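Local coordinates for protein acyl-coenzyme A oxidase acox-1.1 (PDB 5K3H) that catalyses the first step of peroxisomal beta-oxidation, the FAD-dependent desaturation of acyl-CoA to (2E)-enoyl-CoA, with oxygen reduced to hydrogen peroxide, at residues Q127-Q133 with T263-R268; Y169-Q174 with V272-G276; Q174-T180 with F255-P261; V449-A453 with A507-F511. All blocks are in the same frame, centred on the assembly; numbering follows the deposited sequence.

Interaction 1: Q127-Q133 with T263-R268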
loop_
_atom_site.group_PDB
_atom_site.type_symbol
_atom_site.label_atom_id
_atom_site.label_comp_id
_atom_site.label_asym_id
_atom_site.label_seq_id
_atom_site.Cartn_x
_atom_site.Cartn_y
_atom_site.Cartn_z
ATOM N N GLN B 127 32.415 -11.389 12.673
ATOM C CA GLN B 127 32.357 -12.418 13.703
ATOM C C GLN B 127 33.346 -13.560 13.510
ATOM O O GLN B 127 33.700 -14.220 14.496
ATOM C CB GLN B 127 30.938 -13.015 13.781
ATOM C CG GLN B 127 29.793 -11.990 13.877
ATOM C CD GLN B 127 28.440 -12.575 13.441
ATOM O OE1 GLN B 127 28.361 -13.736 13.024
ATOM N NE2 GLN B 127 27.380 -11.773 13.531
ATOM N N ALA B 128 33.778 -13.835 12.281
ATOM C CA ALA B 128 34.731 -14.904 12.038
ATOM C C ALA B 128 36.135 -14.444 12.423
ATOM O O ALA B 128 36.476 -13.263 12.279
ATOM C CB ALA B 128 34.688 -15.343 10.573
ATOM N N SER B 129 36.923 -15.362 12.988
ATOM C CA SER B 129 38.312 -15.049 13.283
ATOM C C SER B 129 39.092 -14.875 11.983
ATOM O O SER B 129 38.654 -15.296 10.909
ATOM C CB SER B 129 38.946 -16.147 14.140
ATOM O OG SER B 129 39.225 -17.314 13.367
ATOM N N ASP B 130 40.278 -14.287 12.108
ATOM C CA ASP B 130 41.157 -14.099 10.967
ATOM C C ASP B 130 41.355 -15.473 10.342
ATOM O O ASP B 130 41.125 -15.658 9.148
ATOM C CB ASP B 130 42.499 -13.515 11.406
ATOM C CG ASP B 130 42.521 -12.000 11.349
ATOM O OD1 ASP B 130 42.589 -11.446 10.232
ATOM O OD2 ASP B 130 42.470 -11.363 12.422
ATOM N N GLU B 131 41.775 -16.441 11.156
ATOM C CA GLU B 131 41.960 -17.798 10.659
ATOM C C GLU B 131 40.689 -18.315 9.989
ATOM O O GLU B 131 40.758 -19.064 9.007
ATOM C CB GLU B 131 42.399 -18.706 11.803
ATOM C CG GLU B 131 42.709 -20.130 11.416
ATOM C CD GLU B 131 43.290 -20.910 12.593
ATOM O OE1 GLU B 131 43.224 -20.395 13.740
ATOM O OE2 GLU B 131 43.844 -22.013 12.368
ATOM N N GLN B 132 39.515 -17.962 10.535
ATOM C CA GLN B 132 38.258 -18.397 9.924
ATOM C C GLN B 132 37.967 -17.653 8.620
ATOM O O GLN B 132 37.494 -18.257 7.649
ATOM C CB GLN B 132 37.104 -18.254 10.923
ATOM C CG GLN B 132 37.138 -19.323 12.014
ATOM C CD GLN B 132 36.215 -19.032 13.187
ATOM O OE1 GLN B 132 36.025 -17.878 13.566
ATOM N NE2 GLN B 132 35.633 -20.082 13.764
ATOM N N GLN B 133 38.250 -16.345 8.578
ATOM C CA GLN B 133 38.058 -15.563 7.357
ATOM C C GLN B 133 38.892 -16.103 6.205
ATOM O O GLN B 133 38.429 -16.143 5.054
ATOM C CB GLN B 133 38.409 -14.109 7.628
ATOM C CG GLN B 133 37.442 -13.436 8.571
ATOM C CD GLN B 133 37.825 -12.017 8.830
ATOM O OE1 GLN B 133 38.837 -11.552 8.331
ATOM N NE2 GLN B 133 37.037 -11.321 9.633
ATOM N N THR B 263 35.186 -25.493 15.707
ATOM C CA THR B 263 35.714 -24.269 15.112
ATOM C C THR B 263 34.781 -23.644 14.077
ATOM O O THR B 263 35.146 -22.615 13.494
ATOM C CB THR B 263 37.077 -24.547 14.472
ATOM O OG1 THR B 263 36.958 -25.670 13.588
ATOM C CG2 THR B 263 38.132 -24.840 15.537
ATOM N N ASN B 264 33.586 -24.215 13.848
ATOM C CA ASN B 264 32.557 -23.521 13.072
ATOM C C ASN B 264 31.817 -22.467 13.883
ATOM O O ASN B 264 31.065 -21.693 13.289
ATOM C CB ASN B 264 31.537 -24.491 12.475
ATOM C CG ASN B 264 32.045 -25.193 11.230
ATOM O OD1 ASN B 264 33.207 -25.561 11.143
ATOM N ND2 ASN B 264 31.166 -25.375 10.255
ATOM N N LEU B 265 31.979 -22.446 15.208
ATOM C CA LEU B 265 31.595 -21.287 15.999
ATOM C C LEU B 265 32.459 -20.103 15.585
ATOM O O LEU B 265 33.689 -20.193 15.619
ATOM C CB LEU B 265 31.774 -21.574 17.494
ATOM C CG LEU B 265 31.714 -20.371 18.458
ATOM C CD1 LEU B 265 30.290 -19.838 18.604
ATOM C CD2 LEU B 265 32.302 -20.676 19.829
ATOM N N LEU B 266 31.822 -19.005 15.159
ATOM C CA LEU B 266 32.558 -17.812 14.742
ATOM C C LEU B 266 33.174 -17.158 15.977
ATOM O O LEU B 266 32.452 -16.747 16.896
ATOM C CB LEU B 266 31.626 -16.843 14.013
ATOM C CG LEU B 266 30.929 -17.406 12.756
ATOM C CD1 LEU B 266 30.238 -16.317 11.952
ATOM C CD2 LEU B 266 31.905 -18.201 11.881
ATOM N N MET B 267 34.507 -17.063 16.012
ATOM C CA MET B 267 35.216 -16.840 17.271
ATOM C C MET B 267 36.135 -15.618 17.249
ATOM O O MET B 267 37.180 -15.606 17.903
ATOM C CB MET B 267 36.018 -18.083 17.647
ATOM C CG MET B 267 35.187 -19.188 18.251
ATOM S SD MET B 267 36.172 -20.588 18.814
ATOM C CE MET B 267 36.140 -21.647 17.377
ATOM N N ARG B 268 35.753 -14.548 16.547
ATOM C CA ARG B 268 36.566 -13.338 16.614
ATOM C C ARG B 268 36.551 -12.751 18.019
ATOM O O ARG B 268 37.591 -12.324 18.534
ATOM C CB ARG B 268 36.075 -12.300 15.598
ATOM C CG ARG B 268 36.818 -10.956 15.656
ATOM C CD ARG B 268 36.608 -10.139 14.381
ATOM N NE ARG B 268 37.259 -10.821 13.268
ATOM C CZ ARG B 268 38.427 -10.463 12.738
ATOM N NH1 ARG B 268 39.080 -9.407 13.205
ATOM N NH2 ARG B 268 38.944 -11.174 11.747
#
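With CG anti to the carbonyl carbon (chi1 -74°) and the chain extended beyond it, Gln132 brings both ends of its amide to the backbone of 263-268. Its NE2 gives one hydrogen to Thr263 O at 2.6 Å and the other to Leu265 O at 2.7 Å, both near the amide plane. Its OE1 takes Met267 N at 3.0 Å, in the carbonyl plane and on a lone pair. The same OE1 accepts from Ser129 N, 2.7 Å away and almost straight at 176°. Four bonds therefore hold the amide flat and fix which end is which. Ser129 OG accepts from Gln132 N, so the two residues form a capping box at the start of helix 130-141. A leucine at Gln132 would probably leave Met267 N and the carbonyls of Thr263 and Leu265 without these mates and weaken the helix cap.

Arg268 closes the other end. Its N donates to Gln127 O at 2.9 Å. Its NE donates to Ala128 O at 2.7 Å, with that oxygen in the guanidinium plane. Asp130 OD2 makes a long salt bridge to Arg268 NH2 at 3.6 Å, the two planes 59° apart. Gln127 OE1 lies against Leu266 CD1 but bonds to Thr217. The contact ties the turn between helices 114-127 and 130-141 to the loop after strand 258-261. That loop runs along strand 211-221, and Leu266 touches Val201 of strand 199-208.

Interaction 2: Y169-Q174 with V272-G276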
loop_
_atom_site.group_PDB
_atom_site.type_symbol
_atom_site.label_atom_id
_atom_site.label_comp_id
_atom_site.label_asym_id
_atom_site.label_seq_id
_atom_site.Cartn_x
_atom_site.Cartn_y
_atom_site.Cartn_z
ATOM N N TYR B 169 27.116 -27.912 22.858
ATOM C CA TYR B 169 28.517 -28.280 22.740
ATOM C C TYR B 169 28.706 -29.700 23.253
ATOM O O TYR B 169 28.435 -29.985 24.426
ATOM C CB TYR B 169 29.426 -27.319 23.501
ATOM C CG TYR B 169 30.858 -27.689 23.227
ATOM C CD1 TYR B 169 31.291 -27.833 21.914
ATOM C CD2 TYR B 169 31.767 -27.935 24.250
ATOM C CE1 TYR B 169 32.581 -28.181 21.623
ATOM C CE2 TYR B 169 33.079 -28.286 23.962
ATOM C CZ TYR B 169 33.474 -28.407 22.640
ATOM O OH TYR B 169 34.755 -28.763 22.285
ATOM N N ASP B 170 29.197 -30.577 22.377
ATOM C CA ASP B 170 29.480 -31.972 22.699
ATOM C C ASP B 170 30.972 -32.086 22.998
ATOM O O ASP B 170 31.793 -32.142 22.079
ATOM C CB ASP B 170 29.061 -32.852 21.527
ATOM C CG ASP B 170 29.218 -34.332 21.817
ATOM O OD1 ASP B 170 30.128 -34.714 22.590
ATOM O OD2 ASP B 170 28.427 -35.128 21.256
ATOM N N ILE B 171 31.319 -32.135 24.289
ATOM C CA ILE B 171 32.721 -32.107 24.715
ATOM C C ILE B 171 33.457 -33.373 24.292
ATOM O O ILE B 171 34.658 -33.336 23.997
ATOM C CB ILE B 171 32.814 -31.873 26.233
ATOM C CG1 ILE B 171 32.114 -30.560 26.626
ATOM C CG2 ILE B 171 34.274 -31.859 26.688
ATOM C CD1 ILE B 171 32.017 -30.317 28.134
ATOM N N GLY B 172 32.771 -34.515 24.288
ATOM C CA GLY B 172 33.425 -35.752 23.909
ATOM C C GLY B 172 33.937 -35.729 22.482
ATOM O O GLY B 172 35.058 -36.167 22.210
ATOM N N THR B 173 33.133 -35.210 21.557
ATOM C CA THR B 173 33.460 -35.213 20.134
ATOM C C THR B 173 33.963 -33.869 19.619
ATOM O O THR B 173 34.225 -33.748 18.419
ATOM C CB THR B 173 32.241 -35.650 19.327
ATOM O OG1 THR B 173 31.201 -34.665 19.446
ATOM C CG2 THR B 173 31.728 -36.967 19.877
ATOM N N GLN B 174 34.036 -32.849 20.474
ATOM C CA GLN B 174 34.436 -31.497 20.083
ATOM C C GLN B 174 33.644 -31.011 18.874
ATOM O O GLN B 174 34.206 -30.602 17.849
ATOM C CB GLN B 174 35.930 -31.435 19.802
ATOM C CG GLN B 174 36.805 -31.594 21.036
ATOM C CD GLN B 174 38.240 -31.792 20.643
ATOM O OE1 GLN B 174 38.752 -32.907 20.704
ATOM N NE2 GLN B 174 38.894 -30.715 20.190
ATOM N N VAL B 272 35.383 -20.771 22.596
ATOM C CA VAL B 272 35.056 -21.996 23.316
ATOM C C VAL B 272 36.179 -22.980 23.023
ATOM O O VAL B 272 36.376 -23.375 21.864
ATOM C CB VAL B 272 33.685 -22.580 22.912
ATOM C CG1 VAL B 272 33.510 -23.997 23.437
ATOM C CG2 VAL B 272 32.556 -21.691 23.427
ATOM N N GLU B 273 36.912 -23.374 24.068
ATOM C CA GLU B 273 38.048 -24.273 23.922
ATOM C C GLU B 273 37.546 -25.701 23.825
ATOM O O GLU B 273 36.366 -25.982 24.050
ATOM C CB GLU B 273 39.042 -24.070 25.067
ATOM C CG GLU B 273 39.344 -22.583 25.243
ATOM C CD GLU B 273 40.480 -22.284 26.201
ATOM O OE1 GLU B 273 40.464 -22.823 27.330
ATOM O OE2 GLU B 273 41.380 -21.491 25.838
ATOM N N ALA B 274 38.449 -26.605 23.415
ATOM C CA ALA B 274 38.084 -28.011 23.237
ATOM C C ALA B 274 37.454 -28.616 24.483
ATOM O O ALA B 274 36.550 -29.449 24.383
ATOM C CB ALA B 274 39.318 -28.820 22.844
ATOM N N ASP B 275 37.922 -28.222 25.665
ATOM C CA ASP B 275 37.313 -28.700 26.902
ATOM C C ASP B 275 35.942 -28.067 27.183
ATOM O O ASP B 275 35.348 -28.369 28.224
ATOM C CB ASP B 275 38.297 -28.568 28.072
ATOM C CG ASP B 275 38.636 -27.146 28.422
ATOM O OD1 ASP B 275 38.097 -26.184 27.828
ATOM O OD2 ASP B 275 39.477 -26.995 29.326
ATOM N N GLY B 276 35.469 -27.148 26.334
ATOM C CA GLY B 276 34.241 -26.429 26.595
ATOM C C GLY B 276 34.373 -25.137 27.358
ATOM O O GLY B 276 33.344 -24.504 27.637
#
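The ring of Tyr169 stands between Val272 and the backbone of Ile171, two residues on. Val272 CG1 sits 4.3 Å above one face, over the ring centre. On the opposite face lies Ile171 N, shifted toward the rim. The ring is placed by a first torsion of -175°, which sets CG anti to the backbone N and sends the hydroxyl to the turn 273-276. There Tyr169 OH donates to Ala274 O at 2.8 Å. The oxygen lies at the ring edge, near its plane, but the hydroxyl approaches from above the carbonyl plane.

Gly276 CA comes obliquely to Tyr169 CE2, at 3.4 Å. This residue ends a type I turn, closed by Gly276 N to Glu273 O. Its phi of 90° favours glycine, and a CB there would press on Ile171 CD1. Ile171 lays CD1 beside Asp275 O, 3.9 Å away. Gln174 reaches over with its amide, and NE2 lies 3.3 Å from Ala274 CB. A leucine in place of Tyr169 would probably leave Ala274 O without its hydroxyl mate and open a gap beside Gly276.

Strand 166-170 carries Tyr169 next to strand 199-208, where its side chain touches Ile208. Its ring also meets that of Phe176 on strand 175-179, with planes at about 45°. Val272 packs on Met206 and Ile208, so the small hairpin of strands 271-272 and 278-279 rests against strand 199-208.

Interaction 3: Q174-T180 with F255-P261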
loop_
_atom_site.group_PDB
_atom_site.type_symbol
_atom_site.label_atom_id
_atom_site.label_comp_id
_atom_site.label_asym_id
_atom_site.label_seq_id
_atom_site.Cartn_x
_atom_site.Cartn_y
_atom_site.Cartn_z
ATOM N N GLN B 174 34.036 -32.849 20.474
ATOM C CA GLN B 174 34.436 -31.497 20.083
ATOM C C GLN B 174 33.644 -31.011 18.874
ATOM O O GLN B 174 34.206 -30.602 17.849
ATOM C CB GLN B 174 35.930 -31.435 19.802
ATOM C CG GLN B 174 36.805 -31.594 21.036
ATOM C CD GLN B 174 38.240 -31.792 20.643
ATOM O OE1 GLN B 174 38.752 -32.907 20.704
ATOM N NE2 GLN B 174 38.894 -30.715 20.190
ATOM N N GLU B 175 32.320 -31.059 19.008
ATOM C CA GLU B 175 31.380 -30.681 17.966
ATOM C C GLU B 175 30.227 -29.910 18.580
ATOM O O GLU B 175 29.916 -30.084 19.760
ATOM C CB GLU B 175 30.832 -31.904 17.245
ATOM C CG GLU B 175 31.761 -32.552 16.255
ATOM C CD GLU B 175 31.184 -33.849 15.773
ATOM O OE1 GLU B 175 30.786 -34.671 16.629
ATOM O OE2 GLU B 175 31.054 -34.024 14.548
ATOM N N PHE B 176 29.599 -29.051 17.772
ATOM C CA PHE B 176 28.293 -28.485 18.106
ATOM C C PHE B 176 27.192 -29.293 17.437
ATOM O O PHE B 176 27.318 -29.663 16.264
ATOM C CB PHE B 176 28.210 -27.009 17.710
ATOM C CG PHE B 176 29.013 -26.124 18.614
ATOM C CD1 PHE B 176 28.489 -25.698 19.824
ATOM C CD2 PHE B 176 30.313 -25.792 18.296
ATOM C CE1 PHE B 176 29.220 -24.915 20.684
ATOM C CE2 PHE B 176 31.059 -25.015 19.146
ATOM C CZ PHE B 176 30.507 -24.564 20.347
ATOM N N VAL B 177 26.140 -29.601 18.200
ATOM C CA VAL B 177 24.978 -30.328 17.695
ATOM C C VAL B 177 23.872 -29.290 17.534
ATOM O O VAL B 177 23.374 -28.756 18.524
ATOM C CB VAL B 177 24.541 -31.450 18.652
ATOM C CG1 VAL B 177 23.170 -31.955 18.296
ATOM C CG2 VAL B 177 25.549 -32.594 18.715
ATOM N N LEU B 178 23.492 -28.978 16.296
ATOM C CA LEU B 178 22.441 -28.001 16.029
ATOM C C LEU B 178 21.105 -28.722 16.031
ATOM O O LEU B 178 21.001 -29.844 15.518
ATOM C CB LEU B 178 22.668 -27.311 14.685
ATOM C CG LEU B 178 23.544 -26.045 14.586
ATOM C CD1 LEU B 178 24.751 -26.089 15.482
ATOM C CD2 LEU B 178 24.016 -25.890 13.141
ATOM N N HIS B 179 20.086 -28.105 16.636
ATOM C CA HIS B 179 18.809 -28.800 16.686
ATOM C C HIS B 179 17.627 -27.844 16.615
ATOM O O HIS B 179 17.632 -26.773 17.229
ATOM C CB HIS B 179 18.692 -29.649 17.950
ATOM C CG HIS B 179 17.565 -30.625 17.901
ATOM N ND1 HIS B 179 17.469 -31.601 16.933
ATOM C CD2 HIS B 179 16.466 -30.757 18.681
ATOM C CE1 HIS B 179 16.364 -32.298 17.122
ATOM N NE2 HIS B 179 15.738 -31.806 18.176
ATOM N N THR B 180 16.601 -28.261 15.886
ATOM C CA THR B 180 15.353 -27.512 15.808
ATOM C C THR B 180 14.291 -28.293 16.574
ATOM O O THR B 180 13.724 -29.262 16.039
ATOM C CB THR B 180 14.943 -27.309 14.347
ATOM O OG1 THR B 180 16.003 -26.640 13.659
ATOM C CG2 THR B 180 13.676 -26.481 14.233
ATOM N N PHE B 255 17.148 -28.438 11.727
ATOM C CA PHE B 255 18.256 -29.340 12.015
ATOM C C PHE B 255 17.750 -30.493 12.869
ATOM O O PHE B 255 17.023 -30.271 13.853
ATOM C CB PHE B 255 19.368 -28.636 12.776
ATOM C CG PHE B 255 19.839 -27.380 12.132
ATOM C CD1 PHE B 255 20.745 -27.422 11.073
ATOM C CD2 PHE B 255 19.381 -26.145 12.590
ATOM C CE1 PHE B 255 21.190 -26.261 10.469
ATOM C CE2 PHE B 255 19.815 -24.966 11.995
ATOM C CZ PHE B 255 20.723 -25.020 10.934
ATOM N N ASN B 256 18.155 -31.713 12.512
ATOM C CA ASN B 256 17.912 -32.912 13.329
ATOM C C ASN B 256 19.258 -33.366 13.886
ATOM O O ASN B 256 19.956 -34.172 13.272
ATOM C CB ASN B 256 17.242 -34.015 12.504
ATOM C CG ASN B 256 16.836 -35.220 13.345
ATOM O OD1 ASN B 256 16.808 -35.156 14.584
ATOM N ND2 ASN B 256 16.455 -36.321 12.665
ATOM N N ASN B 257 19.617 -32.830 15.052
ATOM C CA ASN B 257 20.880 -33.128 15.734
ATOM C C ASN B 257 22.060 -33.095 14.749
ATOM O O ASN B 257 22.786 -34.077 14.564
ATOM C CB ASN B 257 20.786 -34.464 16.484
ATOM C CG ASN B 257 19.852 -34.385 17.703
ATOM O OD1 ASN B 257 20.027 -33.524 18.588
ATOM N ND2 ASN B 257 18.845 -35.272 17.750
ATOM N N TYR B 258 22.224 -31.932 14.101
ATOM C CA TYR B 258 23.179 -31.738 13.009
ATOM C C TYR B 258 24.524 -31.274 13.553
ATOM O O TYR B 258 24.611 -30.207 14.168
ATOM C CB TYR B 258 22.619 -30.714 12.024
ATOM C CG TYR B 258 23.410 -30.488 10.754
ATOM C CD1 TYR B 258 23.349 -31.381 9.696
ATOM C CD2 TYR B 258 24.203 -29.357 10.615
ATOM C CE1 TYR B 258 24.066 -31.154 8.525
ATOM C CE2 TYR B 258 24.921 -29.116 9.466
ATOM C CZ TYR B 258 24.852 -30.013 8.421
ATOM O OH TYR B 258 25.576 -29.755 7.277
ATOM N N ARG B 259 25.583 -32.037 13.262
ATOM C CA ARG B 259 26.889 -31.869 13.898
ATOM C C ARG B 259 27.869 -31.090 13.024
ATOM O O ARG B 259 28.058 -31.414 11.845
ATOM C CB ARG B 259 27.482 -33.233 14.245
ATOM C CG ARG B 259 26.719 -33.942 15.338
ATOM C CD ARG B 259 27.328 -35.288 15.750
ATOM N NE ARG B 259 26.659 -35.744 16.962
ATOM C CZ ARG B 259 27.169 -35.655 18.189
ATOM N NH1 ARG B 259 28.390 -35.165 18.390
ATOM N NH2 ARG B 259 26.446 -36.073 19.219
ATOM N N ILE B 260 28.500 -30.074 13.618
ATOM C CA ILE B 260 29.537 -29.267 12.971
ATOM C C ILE B 260 30.733 -29.171 13.922
ATOM O O ILE B 260 30.564 -29.300 15.154
ATOM C CB ILE B 260 29.006 -27.878 12.554
ATOM C CG1 ILE B 260 28.572 -27.051 13.766
ATOM C CG2 ILE B 260 27.847 -28.003 11.577
ATOM C CD1 ILE B 260 28.071 -25.664 13.403
ATOM N N PRO B 261 31.953 -28.981 13.403
ATOM C CA PRO B 261 33.134 -28.896 14.278
ATOM C C PRO B 261 33.051 -27.738 15.263
ATOM O O PRO B 261 32.345 -26.754 15.052
ATOM C CB PRO B 261 34.294 -28.695 13.294
ATOM C CG PRO B 261 33.789 -29.228 11.981
ATOM C CD PRO B 261 32.312 -29.039 11.973
HETATM O O HOH W 1 14.569 -31.658 13.705
#
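Leu178 and Phe255 make the apolar centre, running alongside each other in the same direction. Leu178 CD2 sits over one face of the Phe255 ring, 4.1 Å from the ring centroid and offset toward the rim, a CH-pi contact. Leu178 CB lies over the same ring, 3.8 Å from Phe255 CG. The other branch, Leu178 CD1, meets Ile260 CD1 at 3.9 Å, the two side chains nearly perpendicular. Phe176 CB extends the row along Ile260 CG1. Val220 of strand 211-221 packs on both Leu178 and Phe255.

Phe176 with Ile260 and Leu178 with Tyr258 are hydrogen-bonded pairs, each with two N-H to O bonds. Beyond them, Thr180 N donates to Phe255 O and Phe255 N to Thr180 OG1. A water also donates to Phe255 O. His179 turns its ring edge to the backbone and accepts from Asn257 N at ND1, 3.1 Å away. The planes of the His179 ring and the Asn257 side-chain amide are 8° apart.

On the other face, Val177 (chi1 166°) holds CG2 anti to the carbonyl carbon, over the centre of the Arg259 guanidinium and 3.5 Å from Arg259 CZ. At the edge of that group, Arg259 NH1 gives a salt bridge to Glu175 OE1 at 3.0 Å. The carboxylate is met from above its plane. Asp170 is a second acid on NH1, and Thr173 bonds to the same Glu175 oxygen. The arrangement is an antiparallel strand pair with a G1 beta bulge at Asn257 and Tyr258, in the beta domain typical of the acyl-CoA oxidase and dehydrogenase fold.

Interaction 4: V449-A453 with A507-F511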
loop_
_atom_site.group_PDB
_atom_site.type_symbol
_atom_site.label_atom_id
_atom_site.label_comp_id
_atom_site.label_asym_id
_atom_site.label_seq_id
_atom_site.Cartn_x
_atom_site.Cartn_y
_atom_site.Cartn_z
ATOM N N VAL B 449 13.347 8.040 27.080
ATOM C CA VAL B 449 12.878 8.047 28.463
ATOM C C VAL B 449 14.052 8.164 29.436
ATOM O O VAL B 449 13.981 8.904 30.425
ATOM C CB VAL B 449 12.021 6.803 28.739
ATOM C CG1 VAL B 449 11.822 6.631 30.215
ATOM C CG2 VAL B 449 10.689 6.957 28.063
ATOM N N LYS B 450 15.137 7.424 29.184
ATOM C CA LYS B 450 16.359 7.597 29.968
ATOM C C LYS B 450 16.857 9.039 29.905
ATOM O O LYS B 450 17.421 9.556 30.880
ATOM C CB LYS B 450 17.447 6.664 29.458
ATOM C CG LYS B 450 18.783 6.919 30.123
ATOM C CD LYS B 450 19.925 6.218 29.376
ATOM C CE LYS B 450 20.625 7.222 28.427
ATOM N NZ LYS B 450 21.708 6.593 27.610
ATOM N N SER B 451 16.737 9.673 28.732
ATOM C CA SER B 451 17.131 11.074 28.578
ATOM C C SER B 451 16.166 12.031 29.297
ATOM O O SER B 451 16.586 13.082 29.801
ATOM C CB SER B 451 17.248 11.404 27.088
ATOM O OG SER B 451 18.155 10.499 26.471
ATOM N N ALA B 452 14.862 11.722 29.295
ATOM C CA ALA B 452 13.916 12.520 30.068
ATOM C C ALA B 452 14.204 12.416 31.561
ATOM O O ALA B 452 14.003 13.381 32.307
ATOM C CB ALA B 452 12.481 12.083 29.774
ATOM N N ALA B 453 14.654 11.242 32.020
ATOM C CA ALA B 453 15.006 11.065 33.429
ATOM C C ALA B 453 16.199 11.932 33.826
ATOM O O ALA B 453 16.220 12.498 34.928
ATOM C CB ALA B 453 15.288 9.594 33.723
ATOM N N ALA B 507 7.051 10.283 28.848
ATOM C CA ALA B 507 7.854 9.720 29.931
ATOM C C ALA B 507 7.174 9.933 31.284
ATOM O O ALA B 507 7.101 9.010 32.107
ATOM C CB ALA B 507 9.272 10.303 29.896
ATOM N N ASN B 508 6.607 11.120 31.507
ATOM C CA ASN B 508 5.900 11.364 32.758
ATOM C C ASN B 508 4.656 10.500 32.881
ATOM O O ASN B 508 4.273 10.141 34.003
ATOM C CB ASN B 508 5.533 12.835 32.894
ATOM C CG ASN B 508 6.717 13.669 33.284
ATOM O OD1 ASN B 508 7.648 13.163 33.917
ATOM N ND2 ASN B 508 6.694 14.948 32.940
ATOM N N LYS B 509 4.012 10.153 31.759
ATOM C CA LYS B 509 2.902 9.201 31.835
ATOM C C LYS B 509 3.395 7.850 32.348
ATOM O O LYS B 509 2.777 7.238 33.226
ATOM C CB LYS B 509 2.221 9.046 30.473
ATOM C CG LYS B 509 1.113 7.989 30.498
ATOM C CD LYS B 509 0.487 7.748 29.119
ATOM C CE LYS B 509 -0.716 6.800 29.223
ATOM N NZ LYS B 509 -1.409 6.633 27.905
ATOM N N PHE B 510 4.514 7.375 31.795
ATOM C CA PHE B 510 5.136 6.140 32.256
ATOM C C PHE B 510 5.564 6.257 33.722
ATOM O O PHE B 510 5.190 5.425 34.557
ATOM C CB PHE B 510 6.317 5.822 31.328
ATOM C CG PHE B 510 7.172 4.679 31.771
ATOM C CD1 PHE B 510 6.619 3.433 32.034
ATOM C CD2 PHE B 510 8.538 4.841 31.897
ATOM C CE1 PHE B 510 7.423 2.373 32.425
ATOM C CE2 PHE B 510 9.335 3.798 32.287
ATOM C CZ PHE B 510 8.779 2.563 32.555
ATOM N N PHE B 511 6.342 7.295 34.052
ATOM C CA PHE B 511 6.755 7.510 35.436
ATOM C C PHE B 511 5.549 7.634 36.360
ATOM O O PHE B 511 5.525 7.040 37.445
ATOM C CB PHE B 511 7.591 8.782 35.554
ATOM C CG PHE B 511 8.859 8.782 34.738
ATOM C CD1 PHE B 511 9.570 7.615 34.513
ATOM C CD2 PHE B 511 9.336 9.975 34.188
ATOM C CE1 PHE B 511 10.742 7.636 33.759
ATOM C CE2 PHE B 511 10.500 10.005 33.436
ATOM C CZ PHE B 511 11.209 8.831 33.221
#
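Val449 of helix 437-456 packs against Ala507, Phe510 and Phe511 of helix 489-515. This is a helix-helix crossing in the helical C-terminal part of the acyl-CoA oxidase fold. The short segments cross steeply, with an angle of -83° and axes 10.4 Å apart at closest. The contact is small and wholly apolar across the two segments.

The tight part lies where alanines face each other. Ala452 CB and Ala507 CB are 3.7 Å apart. The backbones come nearest at Val449 and Ala507, where the CA atoms are 5.5 Å apart. Val449 splits its two methyls between partners. Its chi1 of 166° sets CG1 anti to the backbone N, and this branch goes to the two phenylalanines. Val449 CG2 goes to Ala507 CB, 4.1 Å away. Phe510 offers CD2 to Val449 CG1 obliquely. The Phe510 ring also stands edge-to-face with that of Trp524, and Val449 touches Leu531, so helix 520-553 closes this buried side.

The looser side is at Ala453 and Phe511, both partly exposed. Here Ala453 CB reaches only the end of the ring, Phe511 CZ, at 4.2 Å. The Val449 and Phe511 side chains run alongside each other, pointing opposite ways. Val449 CG1 lies 3.8 Å from both Phe511 CZ and Phe511 CE1, oblique to the ring.

In the fold
Interactions 1, 2 and 3 form one cluster in the beta domain, with centres 12 to 17 Å apart. Interactions 2 and 3 share Gln174, and Asp170 OD2 bridges to Arg259 NH1 at 2.9 Å. Interaction 1 joins them through Leu265, whose CD2 is 3.7 Å from Val272 CG2 and whose CB is 3.9 Å from Phe176 CE2. Interaction 4 stands apart among the helices, its centre 41 to 46 Å from the others. Interaction 1 borders the FAD site shared between subunits: side chain to side chain, Gln127 is about 4 Å from Tyr149, and in interaction 3 Phe255 is about 7 Å from Ala150. Val449 is about 7 Å from the ATP-binding residue Ala534, again between side chains.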